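Local coordinates for lectin CEL-I, N-acetyl-D-galactosamine-specific C-type (Cucumaria echinata, PDB 4WQQ), which binds carbohydrates through calcium, by nature galactose and N-acetylgalactosamine, and in this engineered form recognises mannose, at residues 27-30 and 31-35; 52-55 and 56-60; 85-88 and 89-93. The protein carries 3 engineered substitutions. All coordinates share one frame; numbering follows the deposited sequence.

Interaction 1: 27-30 and 31-35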
# COMPACT_ATOMS: atom_id res chain seq x y z
N ASN A 27 -12.82 -15.44 -13.41
CA ASN A 27 -12.01 -14.41 -14.01
C ASN A 27 -11.91 -13.16 -13.12
O ASN A 27 -10.88 -12.56 -13.04
CB ASN A 27 -12.52 -14.02 -15.37
CG ASN A 27 -11.65 -12.97 -16.01
OD1 ASN A 27 -10.45 -13.21 -16.27
ND2 ASN A 27 -12.20 -11.83 -16.23
N ALA A 28 -13.00 -12.83 -12.39
CA ALA A 28 -12.91 -11.75 -11.41
C ALA A 28 -11.81 -12.05 -10.33
O ALA A 28 -11.08 -11.16 -9.92
CB ALA A 28 -14.26 -11.52 -10.80
N HIS A 29 -11.77 -13.28 -9.84
CA HIS A 29 -10.83 -13.71 -8.85
C HIS A 29 -9.41 -13.50 -9.38
O HIS A 29 -8.57 -12.88 -8.72
CB HIS A 29 -11.10 -15.17 -8.51
CG HIS A 29 -10.22 -15.69 -7.43
ND1 HIS A 29 -10.08 -17.03 -7.18
CD2 HIS A 29 -9.55 -15.06 -6.44
CE1 HIS A 29 -9.25 -17.19 -6.15
NE2 HIS A 29 -8.91 -16.01 -5.69
N HIS A 30 -9.18 -14.04 -10.59
CA HIS A 30 -7.93 -13.81 -11.32
C HIS A 30 -7.55 -12.34 -11.45
O HIS A 30 -6.41 -11.98 -11.14
CB HIS A 30 -8.02 -14.49 -12.71
CG HIS A 30 -6.91 -14.11 -13.64
ND1 HIS A 30 -5.68 -14.76 -13.65
CD2 HIS A 30 -6.82 -13.14 -14.57
CE1 HIS A 30 -4.89 -14.20 -14.56
NE2 HIS A 30 -5.55 -13.21 -15.11
N GLU A 31 -8.47 -11.48 -11.89
CA GLU A 31 -8.18 -10.11 -12.10
C GLU A 31 -7.81 -9.44 -10.78
O GLU A 31 -6.82 -8.72 -10.70
CB GLU A 31 -9.40 -9.38 -12.68
CG GLU A 31 -9.58 -9.62 -14.17
CD GLU A 31 -8.42 -9.10 -15.00
OE1 GLU A 31 -8.11 -9.76 -16.00
OE2 GLU A 31 -7.84 -8.06 -14.65
N CYS A 32 -8.57 -9.68 -9.73
CA CYS A 32 -8.19 -9.08 -8.43
C CYS A 32 -6.80 -9.48 -7.93
O CYS A 32 -6.03 -8.67 -7.49
CB CYS A 32 -9.20 -9.38 -7.27
SG CYS A 32 -10.80 -8.55 -7.48
N VAL A 33 -6.51 -10.77 -8.01
CA VAL A 33 -5.26 -11.27 -7.46
C VAL A 33 -4.07 -10.70 -8.25
O VAL A 33 -2.97 -10.52 -7.70
CB VAL A 33 -5.30 -12.81 -7.39
CG1 VAL A 33 -3.92 -13.35 -7.01
CG2 VAL A 33 -6.28 -13.25 -6.33
N SER A 34 -4.28 -10.46 -9.54
CA SER A 34 -3.24 -9.90 -10.40
C SER A 34 -2.59 -8.62 -9.90
O SER A 34 -1.43 -8.40 -10.22
CB SER A 34 -3.76 -9.72 -11.83
OG SER A 34 -4.58 -8.57 -11.95
N TYR A 35 -3.27 -7.82 -9.05
CA TYR A 35 -2.70 -6.56 -8.51
C TYR A 35 -1.77 -6.79 -7.32
O TYR A 35 -1.15 -5.85 -6.86
CB TYR A 35 -3.83 -5.64 -8.10
CG TYR A 35 -4.63 -5.17 -9.25
CD1 TYR A 35 -4.24 -4.06 -9.98
CD2 TYR A 35 -5.83 -5.80 -9.58
CE1 TYR A 35 -4.97 -3.65 -11.10
CE2 TYR A 35 -6.60 -5.40 -10.71
CZ TYR A 35 -6.17 -4.31 -11.44
OH TYR A 35 -6.90 -3.90 -12.53
O HOH W 1 -8.60 -11.68 -17.38
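OE1 of E31 sits at the edge of the H30 imidazole, in the ring plane, 3.9 Å from H30 CD2, and the carboxylate is turned 75° against the ring. This is no salt bridge, because H30 NE2 stays 4.4 Å from E31 OE1; any attraction would depend on protonation. One helical turn apart, H29 and V33 run alongside each other, and V33 CG2 approaches the H29 imidazole at CD2 to 3.7 Å. With CG2 beside its backbone N (chi1 of V33 172°), the valine also brings that methyl to 3.3 Å from H29 O. The N27 amide and the E31 carboxylate lie side by side with their planes 60° apart, and a water donates to both N27 OD1 and E31 OE1; N27 ND2 is taken by T23 OG1. Four i to i+4 backbone bonds underlie all this, and the S34 hydroxyl adds a side-chain bond, OG to E31 O, three residues back, at 2.6 Å. H29 reaches D45 and L46 of strand 42-46, A28, E31 and C32 pack on Y134 of strand 132-140, and the disulfide from C32 to C136, a hallmark of C-type lectin domains, ties the helix 25-34 to that strand, while Y35 bonds T39 OG1 through its carbonyl and packs on L40, both of the second subunit.

Interaction 2: 52-55 and 56-60; sequences AAEQ and AYVFN
A52 to F59 are joined by backbone hydrogen bonds of the alpha-helical kind, in which A56, Y57, V58 and F59 each give their N-H to the carbonyl four residues earlier. The bond from A56 N to A52 O, at 2.9 Å, is representative of the four.

A second class of contact is apolar carbon against carbonyl oxygen. V58 CG2 comes to 3.2 Å from E54 O because it stands beside the valine's own backbone N, with CG1 anti to that N (chi1 172°). The helical backbone itself brings F59 CB to 3.3 Å from Q55 O and Y57 CB to 3.4 Å from A53 O. Between side chains proper the touch is slight: E54 CG reaches V58 CG2 at 4.4 Å.

The polar ends of E54 and Q55 bond to other parts of the domain. E54 OE2 makes a salt bridge with K137 and a hydrogen bond with Y16 OH, while its OE1 takes the N-H of H50. Q55 is bent at chi2 (77°), and its buried amide is satisfied at both ends, OE1 by the indole N-H of W123 and NE2 by G120 O.

Within the helix, then, the side chains add little to one another, and the backbone bonds hold the turns together. The side chains instead tie the helix to its surroundings: the charge of E54 is probably balanced by K137, and Q55 locks onto W123, which directly precedes the calcium ligands N124 and D125, an attachment consistent with steadying the segment that carries them.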
# COMPACT_ATOMS: atom_id res chain seq x y z
N ALA A 52 -21.31 -5.49 9.33
CA ALA A 52 -22.33 -4.76 8.66
C ALA A 52 -21.78 -3.50 8.07
O ALA A 52 -22.24 -3.04 7.05
CB ALA A 52 -23.47 -4.46 9.68
N ALA A 53 -20.82 -2.89 8.76
CA ALA A 53 -20.25 -1.64 8.32
C ALA A 53 -19.49 -1.92 7.02
O ALA A 53 -19.61 -1.15 6.07
CB ALA A 53 -19.32 -1.09 9.37
N GLU A 54 -18.71 -2.99 7.01
CA GLU A 54 -17.97 -3.34 5.76
C GLU A 54 -18.94 -3.65 4.62
O GLU A 54 -18.75 -3.20 3.51
CB GLU A 54 -16.97 -4.47 6.00
CG GLU A 54 -16.04 -4.68 4.77
CD GLU A 54 -14.87 -5.61 5.01
OE1 GLU A 54 -14.91 -6.49 5.93
OE2 GLU A 54 -13.89 -5.47 4.20
N GLN A 55 -20.00 -4.39 4.90
CA GLN A 55 -21.01 -4.69 3.96
C GLN A 55 -21.59 -3.41 3.38
O GLN A 55 -21.73 -3.26 2.14
CB GLN A 55 -22.13 -5.53 4.65
CG GLN A 55 -23.33 -5.77 3.81
CD GLN A 55 -23.15 -6.85 2.74
OE1 GLN A 55 -22.32 -7.75 2.85
NE2 GLN A 55 -23.95 -6.74 1.71
N ALA A 56 -22.01 -2.49 4.26
CA ALA A 56 -22.61 -1.30 3.76
C ALA A 56 -21.64 -0.46 2.95
O ALA A 56 -22.05 0.14 1.94
CB ALA A 56 -23.23 -0.51 4.92
N TYR A 57 -20.41 -0.39 3.37
CA TYR A 57 -19.38 0.42 2.68
C TYR A 57 -19.25 -0.12 1.24
O TYR A 57 -19.35 0.61 0.25
CB TYR A 57 -18.04 0.34 3.39
CG TYR A 57 -16.98 0.91 2.47
CD1 TYR A 57 -16.82 2.27 2.32
CD2 TYR A 57 -16.22 0.05 1.66
CE1 TYR A 57 -15.94 2.79 1.39
CE2 TYR A 57 -15.33 0.55 0.75
CZ TYR A 57 -15.18 1.90 0.60
OH TYR A 57 -14.25 2.35 -0.34
N VAL A 58 -19.13 -1.43 1.15
CA VAL A 58 -19.01 -2.10 -0.16
C VAL A 58 -20.20 -1.91 -1.08
O VAL A 58 -20.06 -1.54 -2.22
CB VAL A 58 -18.68 -3.60 0.04
CG1 VAL A 58 -18.75 -4.38 -1.29
CG2 VAL A 58 -17.32 -3.77 0.68
N PHE A 59 -21.38 -2.12 -0.53
CA PHE A 59 -22.60 -2.03 -1.28
C PHE A 59 -22.76 -0.57 -1.77
O PHE A 59 -23.10 -0.33 -2.96
CB PHE A 59 -23.76 -2.51 -0.40
CG PHE A 59 -25.10 -2.35 -1.05
CD1 PHE A 59 -25.48 -3.20 -2.06
CD2 PHE A 59 -25.96 -1.35 -0.65
CE1 PHE A 59 -26.70 -3.07 -2.67
CE2 PHE A 59 -27.16 -1.17 -1.31
CZ PHE A 59 -27.56 -2.05 -2.29
N ASN A 60 -22.56 0.41 -0.86
CA ASN A 60 -22.79 1.80 -1.23
C ASN A 60 -21.76 2.28 -2.28
O ASN A 60 -22.08 3.04 -3.22
CB ASN A 60 -22.81 2.68 0.04
CG ASN A 60 -24.03 2.32 0.95
OD1 ASN A 60 -25.15 2.07 0.45
ND2 ASN A 60 -23.81 2.26 2.27

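Interaction 3: 85-88 and 89-93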
# COMPACT_ATOMS: atom_id res chain seq x y z
N PHE A 85 -18.93 -22.40 2.98
CA PHE A 85 -18.30 -21.31 2.24
C PHE A 85 -17.06 -20.83 2.94
O PHE A 85 -17.03 -20.80 4.16
CB PHE A 85 -19.31 -20.17 2.01
CG PHE A 85 -20.29 -20.47 0.87
CD1 PHE A 85 -21.43 -21.21 1.11
CD2 PHE A 85 -20.04 -20.08 -0.44
CE1 PHE A 85 -22.30 -21.52 0.07
CE2 PHE A 85 -20.91 -20.38 -1.46
CZ PHE A 85 -22.04 -21.14 -1.21
N ILE A 86 -16.04 -20.49 2.16
CA ILE A 86 -14.83 -19.88 2.63
C ILE A 86 -14.53 -18.59 1.82
O ILE A 86 -15.07 -18.39 0.70
CB ILE A 86 -13.65 -20.85 2.56
CG1 ILE A 86 -13.43 -21.38 1.13
CG2 ILE A 86 -13.78 -21.96 3.58
CD1 ILE A 86 -12.14 -22.07 0.93
N TRP A 87 -13.66 -17.72 2.39
CA TRP A 87 -13.11 -16.57 1.64
C TRP A 87 -11.83 -16.92 0.92
O TRP A 87 -10.95 -17.57 1.52
CB TRP A 87 -12.84 -15.42 2.58
CG TRP A 87 -14.05 -14.79 3.26
CD1 TRP A 87 -14.30 -14.78 4.63
CD2 TRP A 87 -15.12 -14.09 2.66
NE1 TRP A 87 -15.44 -14.13 4.88
CE2 TRP A 87 -15.99 -13.69 3.70
CE3 TRP A 87 -15.47 -13.76 1.35
CZ2 TRP A 87 -17.18 -12.98 3.47
CZ3 TRP A 87 -16.67 -13.02 1.14
CH2 TRP A 87 -17.47 -12.62 2.16
N THR A 88 -11.68 -16.44 -0.30
CA THR A 88 -10.47 -16.67 -1.06
C THR A 88 -9.22 -16.10 -0.40
O THR A 88 -8.15 -16.65 -0.61
CB THR A 88 -10.55 -16.09 -2.47
OG1 THR A 88 -10.85 -14.69 -2.42
CG2 THR A 88 -11.60 -16.83 -3.31
N ASP A 89 -9.39 -15.06 0.44
CA ASP A 89 -8.26 -14.36 1.09
C ASP A 89 -7.79 -15.01 2.36
O ASP A 89 -6.80 -14.58 2.97
CB ASP A 89 -8.54 -12.86 1.31
CG ASP A 89 -9.59 -12.54 2.34
OD1 ASP A 89 -10.11 -13.48 3.00
OD2 ASP A 89 -9.99 -11.35 2.38
N GLY A 90 -8.44 -16.10 2.70
CA GLY A 90 -8.03 -16.91 3.84
C GLY A 90 -8.56 -16.40 5.15
O GLY A 90 -8.29 -16.99 6.19
N SER A 91 -9.23 -15.28 5.13
CA SER A 91 -9.87 -14.78 6.33
C SER A 91 -11.04 -15.71 6.69
O SER A 91 -11.60 -16.38 5.83
CB SER A 91 -10.32 -13.35 6.17
OG SER A 91 -11.41 -13.18 5.20
N LYS A 92 -11.41 -15.77 7.99
CA LYS A 92 -12.50 -16.66 8.44
C LYS A 92 -13.85 -16.12 8.17
O LYS A 92 -14.03 -14.89 8.23
CB LYS A 92 -12.38 -16.97 9.96
CG LYS A 92 -11.30 -18.00 10.25
CD LYS A 92 -11.24 -18.37 11.74
CE LYS A 92 -12.51 -19.07 12.25
NZ LYS A 92 -12.36 -19.55 13.69
N VAL A 93 -14.84 -16.97 7.79
CA VAL A 93 -16.19 -16.48 7.60
C VAL A 93 -16.79 -16.32 9.00
O VAL A 93 -16.87 -17.27 9.76
CB VAL A 93 -17.03 -17.43 6.73
CG1 VAL A 93 -18.41 -16.88 6.51
CG2 VAL A 93 -16.32 -17.64 5.42
O HOH W 2 -12.71 -18.72 4.95
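W87 carries its CG beside the backbone N and opposite its carbonyl carbon (chi1 -65°), which swings the indole across to S91 and V93. D89 instead places CG between backbone N and carbonyl carbon (chi1 69°), and this folds the carboxylate back over the turn, where OD1 lies 3.4 Å from W87 CB.

From there D89 OD1 accepts two bonds from S91. The hydroxyl OG donates at 2.6 Å, arriving on the syn side, whereas S91 N, 2.9 Å away, comes from above the carboxylate plane, 39° out of it; the latter bond makes an Asx turn. OD2 of the same aspartate is held by S48 OG. D89 itself is the third residue of a type I turn from W87 to G90, closed by G90 N to W87 O at 3.1 Å, and G90 has the positive phi that glycine tolerates readily.

Round the indole, V93 CG2 lies over one face, 3.6 Å from W87 CD1, the two side chains crossing nearly at right angles. At the ring edge, in plane, is S91 O, 3.4 Å from W87 CD1. A water links W87 N to S91 O, and the H50 ring meets the indole as well as bonding S91 OG. T88 OG1 adds a bond to D45, and F85, touching D78 of a calcium site, lies near the metals.

The W-x-D-G pattern here is common in C-type lectin domains. Its chemistry suggests how the chain reverses: the two bonds on one carboxylate oxygen, with the turn bond, probably help hold the bend, while the tryptophan supplies the apolar wall against which V93 returns.

The three contacts come in series along the chain, all within the C-type lectin domain. Interactions 1 and 2 lie on its two helices, 25-34 and 52-65, on opposite sides of the chain's centre, with their own centres 21 Å apart, and do not touch. Interaction 3, at strand 86-87 and the loop after it, is about 16 Å from the first centre and 17 Å from the second. It joins interaction 1 directly, H29 NE2 packing on T88 CB at 3.6 Å, but only nears interaction 2, nearest atoms about 7 Å apart; H50 nevertheless bonds both E54 and S91. Two helices and a strand of the sheet thus meet in one domain, interaction 3 reaching toward its calcium sites.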